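Local atomic coordinates of glucan-binding protein C, GbpC (Streptococcus mutans UA159, PDB entry 5UQZ), a protein that probably binds glucan at the streptococcal cell surface, mediates both sucrose-independent and sucrose-dependent adherence, and carries a calcium ion. Residues Arg57-Phe66 with Ser214-Leu222; Lys143-Lys151 with Phe203-Leu213. One frame throughout, in Å; residues are numbered along the deposited sequence.

Both contacts are partly buried and lie within the glucan-binding family region, away from the calcium site. They share a small antiparallel sheet: contact 1 holds its strand 64-65, contact 2 its hairpin 143-144/147-148, and backbone bonds join G63 to N145 and V65 to K143. Contact 1, centred about 18 Å from the centre of the chain, has no exposed residue among those that touch; aliphatic packing is combined with amide and backbone hydrogen bonds. Contact 2, about 26 Å from that centre, is more superficial. Apolar groups pack on its inner side, whereas lysines, acidic groups and bridging waters lie toward the solvent side. The chain leaving contact 2 at L213 enters contact 1 at S214.

Contact 1: Arg57-Phe66 with Ser214-Leu222; sequences RVEKAQGLVF and SGNNAIMSL
I219 is the bump of this contact, and the bend running from R57 through Q62 is the hollow that takes it. Its beta-branched shape suits the hollow: CG2 leans toward V58, while the other branch heads for A61 and ends with I219 CD1 3.6 Å from R57 NH2, where the two side chains cross at about a right angle.

Q62 lines the same hollow. Its CA-CB bond leads away from the opposing segment, but a bend at chi2 (70°) folds the amide back over I219 CB. There it bonds to the isoleucine backbone much as a neighbouring strand would: Q62 NE2 donates to I219 O (2.9 Å), and Q62 OE1 accepts from I219 N (3.1 Å). L64 N reaches OE1 from the opposite face of the amide plane, so three bonds fix the group's rotation. Glutamine suits this place because it supplies donor and acceptor together.

At the turn, G63 has no side chain to hold off N217, and its N donates to N217 O (2.8 Å) on a lone pair. N217 ND2 in turn gives a bond to A61 O (2.9 Å). R57, bent at chi3 (46°), reaches round so that NH2 meets N216 O (2.8 Å) at the guanidinium edge. Beyond the turn L64 lays CD2 against A218 and M220, 3.8 Å from M220 CG, and the flexible methionine carries CE to the edge of the F66 ring, 4.2 Å from F66 CD2.

Around this interlock, V58 packs on Y45 of helix 3-51, strand 64-65 pairs with strand 143-144, and strand 219-222 pairs with strand 303-306, whose T306 also receives R57 and touches I219.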
loop_
_atom_site.group_PDB
_atom_site.type_symbol
_atom_site.label_atom_id
_atom_site.label_comp_id
_atom_site.label_asym_id
_atom_site.label_seq_id
_atom_site.Cartn_x
_atom_site.Cartn_y
_atom_site.Cartn_z
ATOM N N ARG A 57 -7.708 17.723 -8.554
ATOM C CA ARG A 57 -6.828 18.345 -7.580
ATOM C C ARG A 57 -5.550 17.562 -7.352
ATOM O O ARG A 57 -4.564 18.154 -6.922
ATOM C CB ARG A 57 -7.583 18.497 -6.251
ATOM C CG ARG A 57 -8.565 19.639 -6.269
ATOM C CD ARG A 57 -9.439 19.724 -5.005
ATOM N NE ARG A 57 -8.651 19.581 -3.759
ATOM C CZ ARG A 57 -7.806 20.469 -3.234
ATOM N NH1 ARG A 57 -7.706 21.680 -3.793
ATOM N NH2 ARG A 57 -7.101 20.181 -2.160
ATOM N N VAL A 58 -5.515 16.262 -7.653
ATOM C CA VAL A 58 -4.249 15.527 -7.494
ATOM C C VAL A 58 -3.132 16.197 -8.282
ATOM O O VAL A 58 -1.991 16.311 -7.810
ATOM C CB VAL A 58 -4.399 14.059 -7.926
ATOM C CG1 VAL A 58 -3.049 13.346 -7.905
ATOM C CG2 VAL A 58 -5.408 13.356 -7.043
ATOM N N GLU A 59 -3.436 16.620 -9.509
ATOM C CA GLU A 59 -2.480 17.338 -10.332
ATOM C C GLU A 59 -2.515 18.847 -10.066
ATOM O O GLU A 59 -1.473 19.494 -9.925
ATOM C CB GLU A 59 -2.787 17.035 -11.807
ATOM C CG GLU A 59 -1.759 17.558 -12.768
ATOM C CD GLU A 59 -1.832 16.881 -14.119
ATOM O OE1 GLU A 59 -2.112 15.661 -14.175
ATOM O OE2 GLU A 59 -1.593 17.580 -15.121
ATOM N N LYS A 60 -3.707 19.420 -9.977
ATOM C CA LYS A 60 -3.809 20.874 -9.999
ATOM C C LYS A 60 -3.470 21.517 -8.663
ATOM O O LYS A 60 -3.072 22.693 -8.660
ATOM C CB LYS A 60 -5.207 21.283 -10.488
ATOM C CG LYS A 60 -5.463 20.920 -11.959
ATOM C CD LYS A 60 -6.914 21.288 -12.440
ATOM C CE LYS A 60 -7.160 22.796 -12.478
ATOM N NZ LYS A 60 -6.344 23.424 -13.558
ATOM N N ALA A 61 -3.718 20.823 -7.558
ATOM C CA ALA A 61 -3.594 21.456 -6.256
ATOM C C ALA A 61 -2.337 21.019 -5.519
ATOM O O ALA A 61 -2.086 21.531 -4.427
ATOM C CB ALA A 61 -4.783 21.140 -5.370
ATOM N N GLN A 62 -1.583 20.063 -6.054
ATOM C CA GLN A 62 -0.481 19.490 -5.280
ATOM C C GLN A 62 0.652 20.478 -5.081
ATOM O O GLN A 62 1.306 20.910 -6.046
ATOM C CB GLN A 62 0.048 18.236 -5.982
ATOM C CG GLN A 62 1.270 17.612 -5.267
ATOM C CD GLN A 62 0.847 16.991 -3.952
ATOM O OE1 GLN A 62 0.583 17.722 -2.986
ATOM N NE2 GLN A 62 0.804 15.636 -3.909
ATOM N N GLY A 63 0.932 20.828 -3.837
ATOM C CA GLY A 63 2.099 21.599 -3.466
ATOM C C GLY A 63 3.075 20.824 -2.607
ATOM O O GLY A 63 4.127 21.377 -2.252
ATOM N N LEU A 64 2.748 19.591 -2.237
ATOM C CA LEU A 64 3.601 18.795 -1.364
ATOM C C LEU A 64 4.468 17.891 -2.237
ATOM O O LEU A 64 3.950 17.176 -3.099
ATOM C CB LEU A 64 2.750 17.931 -0.441
ATOM C CG LEU A 64 3.580 17.036 0.516
ATOM C CD1 LEU A 64 4.305 17.858 1.561
ATOM C CD2 LEU A 64 2.626 16.050 1.217
ATOM N N VAL A 65 5.773 17.895 -1.971
ATOM C CA VAL A 65 6.706 16.920 -2.516
ATOM C C VAL A 65 7.289 16.193 -1.310
ATOM O O VAL A 65 8.042 16.786 -0.536
ATOM C CB VAL A 65 7.799 17.587 -3.377
ATOM C CG1 VAL A 65 8.733 16.521 -3.917
ATOM C CG2 VAL A 65 7.165 18.431 -4.499
ATOM N N PHE A 66 6.904 14.941 -1.127
ATOM C CA PHE A 66 7.266 14.176 0.062
ATOM C C PHE A 66 7.194 12.715 -0.354
ATOM O O PHE A 66 6.213 12.009 -0.119
ATOM C CB PHE A 66 6.291 14.509 1.181
ATOM C CG PHE A 66 6.572 13.757 2.482
ATOM C CD1 PHE A 66 7.803 13.865 3.128
ATOM C CD2 PHE A 66 5.603 12.977 3.057
ATOM C CE1 PHE A 66 8.024 13.180 4.330
ATOM C CE2 PHE A 66 5.818 12.317 4.252
ATOM C CZ PHE A 66 7.020 12.440 4.882
ATOM N N SER A 214 -3.281 24.879 5.602
ATOM C CA SER A 214 -4.659 25.249 5.281
ATOM C C SER A 214 -4.834 25.906 3.918
ATOM O O SER A 214 -5.971 26.282 3.612
ATOM C CB SER A 214 -5.318 26.065 6.390
ATOM O OG SER A 214 -4.613 27.272 6.580
ATOM N N GLY A 215 -3.789 25.988 3.098
ATOM C CA GLY A 215 -3.969 26.257 1.682
ATOM C C GLY A 215 -4.486 25.042 0.927
ATOM O O GLY A 215 -4.806 25.139 -0.260
ATOM N N ASN A 216 -4.572 23.888 1.595
ATOM C CA ASN A 216 -5.167 22.702 0.994
ATOM C C ASN A 216 -4.377 22.189 -0.192
ATOM O O ASN A 216 -4.930 21.628 -1.151
ATOM C CB ASN A 216 -6.650 22.875 0.679
ATOM C CG ASN A 216 -7.495 22.939 1.920
ATOM O OD1 ASN A 216 -6.997 22.855 3.045
ATOM N ND2 ASN A 216 -8.798 23.139 1.737
ATOM N N ASN A 217 -3.037 22.333 -0.121
ATOM C CA ASN A 217 -2.169 21.855 -1.198
ATOM C C ASN A 217 -1.423 20.572 -0.839
ATOM O O ASN A 217 -0.590 20.122 -1.634
ATOM C CB ASN A 217 -1.177 22.941 -1.616
ATOM C CG ASN A 217 -1.885 24.210 -2.099
ATOM O OD1 ASN A 217 -1.788 25.269 -1.471
ATOM N ND2 ASN A 217 -2.620 24.077 -3.212
ATOM N N ALA A 218 -1.674 19.960 0.322
ATOM C CA ALA A 218 -0.975 18.720 0.657
ATOM C C ALA A 218 -1.849 17.558 0.222
ATOM O O ALA A 218 -2.728 17.110 0.961
ATOM C CB ALA A 218 -0.628 18.648 2.147
ATOM N N ILE A 219 -1.597 17.018 -0.971
ATOM C CA ILE A 219 -2.360 15.874 -1.449
ATOM C C ILE A 219 -1.539 14.636 -1.124
ATOM O O ILE A 219 -0.382 14.514 -1.551
ATOM C CB ILE A 219 -2.697 15.961 -2.945
ATOM C CG1 ILE A 219 -3.243 17.353 -3.335
ATOM C CG2 ILE A 219 -3.727 14.853 -3.288
ATOM C CD1 ILE A 219 -4.421 17.836 -2.532
ATOM N N MET A 220 -2.105 13.727 -0.347
ATOM C CA MET A 220 -1.361 12.575 0.135
ATOM C C MET A 220 -2.034 11.281 -0.296
ATOM O O MET A 220 -3.260 11.179 -0.413
ATOM C CB MET A 220 -1.220 12.647 1.642
ATOM C CG MET A 220 -0.414 13.887 2.018
ATOM S SD MET A 220 0.181 13.928 3.691
ATOM C CE MET A 220 1.458 12.678 3.553
ATOM N N SER A 221 -1.220 10.273 -0.488
ATOM C CA SER A 221 -1.682 8.988 -0.979
ATOM C C SER A 221 -2.278 8.159 0.146
ATOM O O SER A 221 -1.801 8.177 1.283
ATOM C CB SER A 221 -0.502 8.240 -1.586
ATOM O OG SER A 221 0.492 7.995 -0.608
ATOM N N LEU A 222 -3.297 7.376 -0.195
ATOM C CA LEU A 222 -3.834 6.321 0.659
ATOM C C LEU A 222 -3.967 5.105 -0.263
ATOM O O LEU A 222 -5.064 4.620 -0.604
ATOM C CB LEU A 222 -5.183 6.747 1.266
ATOM C CG LEU A 222 -5.045 7.976 2.188
ATOM C CD1 LEU A 222 -6.383 8.561 2.554
ATOM C CD2 LEU A 222 -4.209 7.687 3.446
#

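Contact 2: Lys143-Lys151 with Phe203-Leu213; sequences KYNDKKISK and FYDENGNEIDL
K151 lies across the ring of Y204, and these two residues, with E206, bury much of the surface here. The lysine chain turns at chi3 (68°), which brings K151 CE over the middle of one ring face, 3.6 Å from the centroid of the Y204 ring. K151 NZ stands 4.5 Å from that centroid, a cation-pi interaction, and a water links it to G208 O. A long aliphatic chain with a charged end suits such a place, greasy over the ring and hydrated beyond it.

The backbones also meet: S150 N donates to Y204 O (2.9 Å), and Y204 N donates to K151 O. The short S150 side chain adds a bond from OG to D205 O (2.7 Å), from above the carbonyl plane. G208 N, closing the type I turn D205-G208, meets that oxygen from the opposite face.

E206, bent at chi2 (-64°), folds its carboxylate in between K148 and S150. E206 OE2 lies 3.2 Å from K148 CG, whereas K148 NZ curls away to 4.6 Å from E206 OE2, so the opposite charges are not in contact, though they may still attract weakly. A water bridges K148 O and E206 N.

On the inner side Y144 receives L213 CD2 over its ring centre, 3.7 Å from the Y144 centroid, while I211 CG2 comes to 3.5 Å from Y144 CD2. One branch of I149 meets I211 CD1 through CG1 and F203 CD1 through CD1; an apolar side chain suits this buried place.

The contact joins the 143-144/147-148 hairpin, and the start of strand 151-160, to the end of strand 194-204 and the loop that follows. Strand 64-65 flanks it, with L64 touching Y144, I149 and F203, and K153 of strand 151-160 meets Y204.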
loop_
_atom_site.group_PDB
_atom_site.type_symbol
_atom_site.label_atom_id
_atom_site.label_comp_id
_atom_site.label_asym_id
_atom_site.label_seq_id
_atom_site.Cartn_x
_atom_site.Cartn_y
_atom_site.Cartn_z
ATOM N N LYS A 143 9.392 19.353 0.109
ATOM C CA LYS A 143 8.977 20.743 0.280
ATOM C C LYS A 143 7.461 20.783 0.303
ATOM O O LYS A 143 6.783 19.846 -0.149
ATOM C CB LYS A 143 9.501 21.626 -0.855
ATOM C CG LYS A 143 8.955 21.311 -2.203
ATOM C CD LYS A 143 9.402 22.332 -3.251
ATOM C CE LYS A 143 8.773 21.972 -4.623
ATOM N NZ LYS A 143 8.823 23.125 -5.585
ATOM N N TYR A 144 6.933 21.898 0.793
ATOM C CA TYR A 144 5.487 22.161 0.712
ATOM C C TYR A 144 5.313 23.607 0.277
ATOM O O TYR A 144 5.771 24.510 0.979
ATOM C CB TYR A 144 4.813 21.938 2.074
ATOM C CG TYR A 144 3.378 22.375 2.028
ATOM C CD1 TYR A 144 2.400 21.557 1.446
ATOM C CD2 TYR A 144 3.006 23.608 2.525
ATOM C CE1 TYR A 144 1.063 21.980 1.350
ATOM C CE2 TYR A 144 1.657 24.035 2.468
ATOM C CZ TYR A 144 0.678 23.211 1.865
ATOM O OH TYR A 144 -0.653 23.567 1.794
ATOM N N ASN A 145 4.635 23.816 -0.840
ATOM C CA ASN A 145 4.424 25.177 -1.372
ATOM C C ASN A 145 5.727 25.985 -1.344
ATOM O O ASN A 145 5.784 27.134 -0.886
ATOM C CB ASN A 145 3.278 25.878 -0.624
ATOM C CG ASN A 145 1.905 25.403 -1.125
ATOM O OD1 ASN A 145 1.791 24.722 -2.148
ATOM N ND2 ASN A 145 0.859 25.768 -0.392
ATOM N N ASP A 146 6.790 25.370 -1.858
ATOM C CA ASP A 146 8.091 26.022 -1.961
ATOM C C ASP A 146 8.764 26.302 -0.617
ATOM O O ASP A 146 9.799 27.004 -0.615
ATOM C CB ASP A 146 8.041 27.253 -2.861
ATOM C CG ASP A 146 7.806 26.895 -4.283
ATOM O OD1 ASP A 146 8.006 25.740 -4.691
ATOM O OD2 ASP A 146 7.437 27.840 -5.031
ATOM N N LYS A 147 8.266 25.763 0.481
ATOM C CA LYS A 147 8.968 25.776 1.762
ATOM C C LYS A 147 9.694 24.443 1.857
ATOM O O LYS A 147 9.055 23.385 1.997
ATOM C CB LYS A 147 7.977 25.917 2.918
ATOM C CG LYS A 147 7.173 27.208 2.866
ATOM C CD LYS A 147 6.106 27.200 3.976
ATOM C CE LYS A 147 5.416 28.541 4.038
ATOM N NZ LYS A 147 4.705 28.754 5.333
ATOM N N LYS A 148 11.019 24.479 1.858
ATOM C CA LYS A 148 11.751 23.233 2.061
ATOM C C LYS A 148 11.418 22.698 3.458
ATOM O O LYS A 148 11.353 23.461 4.428
ATOM C CB LYS A 148 13.256 23.540 1.929
ATOM C CG LYS A 148 14.144 22.280 2.014
ATOM C CD LYS A 148 15.582 22.652 1.751
ATOM C CE LYS A 148 16.530 21.549 2.174
ATOM N NZ LYS A 148 16.358 20.261 1.396
ATOM N N ILE A 149 11.275 21.389 3.547
ATOM C CA ILE A 149 10.941 20.719 4.799
ATOM C C ILE A 149 12.217 20.253 5.471
ATOM O O ILE A 149 13.040 19.577 4.842
ATOM C CB ILE A 149 9.970 19.566 4.521
ATOM C CG1 ILE A 149 8.601 20.161 4.101
ATOM C CG2 ILE A 149 9.823 18.692 5.759
ATOM C CD1 ILE A 149 7.636 19.131 3.456
ATOM N N SER A 150 12.378 20.613 6.754
ATOM C CA SER A 150 13.596 20.295 7.504
ATOM C C SER A 150 13.427 19.107 8.428
ATOM O O SER A 150 14.442 18.545 8.874
ATOM C CB SER A 150 13.992 21.491 8.363
ATOM O OG SER A 150 12.994 21.712 9.373
ATOM N N LYS A 151 12.204 18.728 8.738
ATOM C CA LYS A 151 11.929 17.768 9.793
ATOM C C LYS A 151 10.480 17.374 9.643
ATOM O O LYS A 151 9.664 18.178 9.155
ATOM C CB LYS A 151 12.168 18.483 11.165
ATOM C CG LYS A 151 11.844 17.674 12.389
ATOM C CD LYS A 151 12.315 18.391 13.640
ATOM C CE LYS A 151 11.580 19.652 13.961
ATOM N NZ LYS A 151 12.064 20.196 15.298
ATOM N N PHE A 203 4.786 18.768 9.348
ATOM C CA PHE A 203 5.968 19.143 8.585
ATOM C C PHE A 203 6.529 20.441 9.153
ATOM O O PHE A 203 5.776 21.329 9.526
ATOM C CB PHE A 203 5.597 19.357 7.111
ATOM C CG PHE A 203 4.971 18.138 6.459
ATOM C CD1 PHE A 203 5.767 17.038 6.097
ATOM C CD2 PHE A 203 3.609 18.081 6.206
ATOM C CE1 PHE A 203 5.225 15.939 5.463
ATOM C CE2 PHE A 203 3.073 16.990 5.551
ATOM C CZ PHE A 203 3.855 15.921 5.177
ATOM N N TYR A 204 7.859 20.590 9.131
ATOM C CA TYR A 204 8.501 21.792 9.653
ATOM C C TYR A 204 9.324 22.456 8.552
ATOM O O TYR A 204 9.938 21.768 7.717
ATOM C CB TYR A 204 9.472 21.458 10.827
ATOM C CG TYR A 204 8.781 20.853 12.007
ATOM C CD1 TYR A 204 8.418 19.514 12.038
ATOM C CD2 TYR A 204 8.524 21.625 13.143
ATOM C CE1 TYR A 204 7.786 18.965 13.140
ATOM C CE2 TYR A 204 7.918 21.055 14.271
ATOM C CZ TYR A 204 7.551 19.725 14.245
ATOM O OH TYR A 204 6.969 19.127 15.338
ATOM N N ASP A 205 9.328 23.800 8.568
ATOM C CA ASP A 205 10.107 24.584 7.638
ATOM C C ASP A 205 11.565 24.709 8.099
ATOM O O ASP A 205 11.978 24.150 9.116
ATOM C CB ASP A 205 9.430 25.922 7.372
ATOM C CG ASP A 205 9.433 26.868 8.555
ATOM O OD1 ASP A 205 10.241 26.728 9.504
ATOM O OD2 ASP A 205 8.600 27.816 8.566
ATOM N N GLU A 206 12.367 25.443 7.320
ATOM C CA GLU A 206 13.801 25.488 7.607
ATOM C C GLU A 206 14.104 26.257 8.864
ATOM O O GLU A 206 15.179 26.081 9.450
ATOM C CB GLU A 206 14.604 25.985 6.403
ATOM C CG GLU A 206 14.621 24.946 5.213
ATOM C CD GLU A 206 15.325 23.601 5.562
ATOM O OE1 GLU A 206 16.368 23.614 6.232
ATOM O OE2 GLU A 206 14.844 22.535 5.132
ATOM N N ASN A 207 13.180 27.094 9.312
ATOM C CA ASN A 207 13.366 27.793 10.581
ATOM C C ASN A 207 12.839 26.993 11.763
ATOM O O ASN A 207 12.910 27.467 12.896
ATOM C CB ASN A 207 12.711 29.177 10.503
ATOM C CG ASN A 207 13.449 30.138 9.557
ATOM O OD1 ASN A 207 14.604 29.895 9.177
ATOM N ND2 ASN A 207 12.787 31.201 9.150
ATOM N N GLY A 208 12.351 25.776 11.532
ATOM C CA GLY A 208 11.876 24.945 12.606
ATOM C C GLY A 208 10.441 25.157 13.016
ATOM O O GLY A 208 10.008 24.572 14.025
ATOM N N ASN A 209 9.681 25.938 12.260
ATOM C CA ASN A 209 8.271 26.117 12.602
ATOM C C ASN A 209 7.394 25.144 11.854
ATOM O O ASN A 209 7.676 24.725 10.724
ATOM C CB ASN A 209 7.824 27.538 12.354
ATOM C CG ASN A 209 8.394 28.506 13.430
ATOM O OD1 ASN A 209 9.014 29.466 13.080
ATOM N ND2 ASN A 209 8.225 28.193 14.734
ATOM N N GLU A 210 6.297 24.781 12.496
ATOM C CA GLU A 210 5.311 23.919 11.855
ATOM C C GLU A 210 4.725 24.626 10.638
ATOM O O GLU A 210 4.423 25.806 10.677
ATOM C CB GLU A 210 4.195 23.577 12.842
ATOM C CG GLU A 210 4.689 22.859 14.065
ATOM C CD GLU A 210 3.575 22.350 14.939
ATOM O OE1 GLU A 210 2.372 22.534 14.605
ATOM O OE2 GLU A 210 3.873 21.711 15.980
ATOM N N ILE A 211 4.497 23.871 9.574
ATOM C CA ILE A 211 3.974 24.421 8.330
ATOM C C ILE A 211 2.447 24.325 8.329
ATOM O O ILE A 211 1.867 23.240 8.507
ATOM C CB ILE A 211 4.572 23.654 7.155
ATOM C CG1 ILE A 211 6.046 23.939 7.067
ATOM C CG2 ILE A 211 3.870 24.104 5.849
ATOM C CD1 ILE A 211 6.786 23.123 5.982
ATOM N N ASP A 212 1.798 25.479 8.111
ATOM C CA ASP A 212 0.351 25.547 7.981
ATOM C C ASP A 212 -0.100 24.944 6.649
ATOM O O ASP A 212 0.332 25.396 5.580
ATOM C CB ASP A 212 -0.016 27.039 8.065
ATOM C CG ASP A 212 -1.514 27.306 7.967
ATOM O OD1 ASP A 212 -2.331 26.385 7.950
ATOM O OD2 ASP A 212 -1.870 28.520 7.895
ATOM N N LEU A 213 -0.968 23.937 6.718
ATOM C CA LEU A 213 -1.469 23.221 5.545
ATOM C C LEU A 213 -2.822 23.731 5.079
ATOM O O LEU A 213 -3.437 23.108 4.200
ATOM C CB LEU A 213 -1.484 21.706 5.802
ATOM C CG LEU A 213 -0.145 21.119 6.237
ATOM C CD1 LEU A 213 -0.299 19.608 6.426
ATOM C CD2 LEU A 213 0.999 21.408 5.229
HETATM O O HOH W 1 7.546 29.011 6.426
HETATM O O HOH W 2 11.371 26.165 4.715
HETATM O O HOH W 3 11.031 22.849 15.860
HETATM O O HOH W 4 9.669 18.454 16.765
#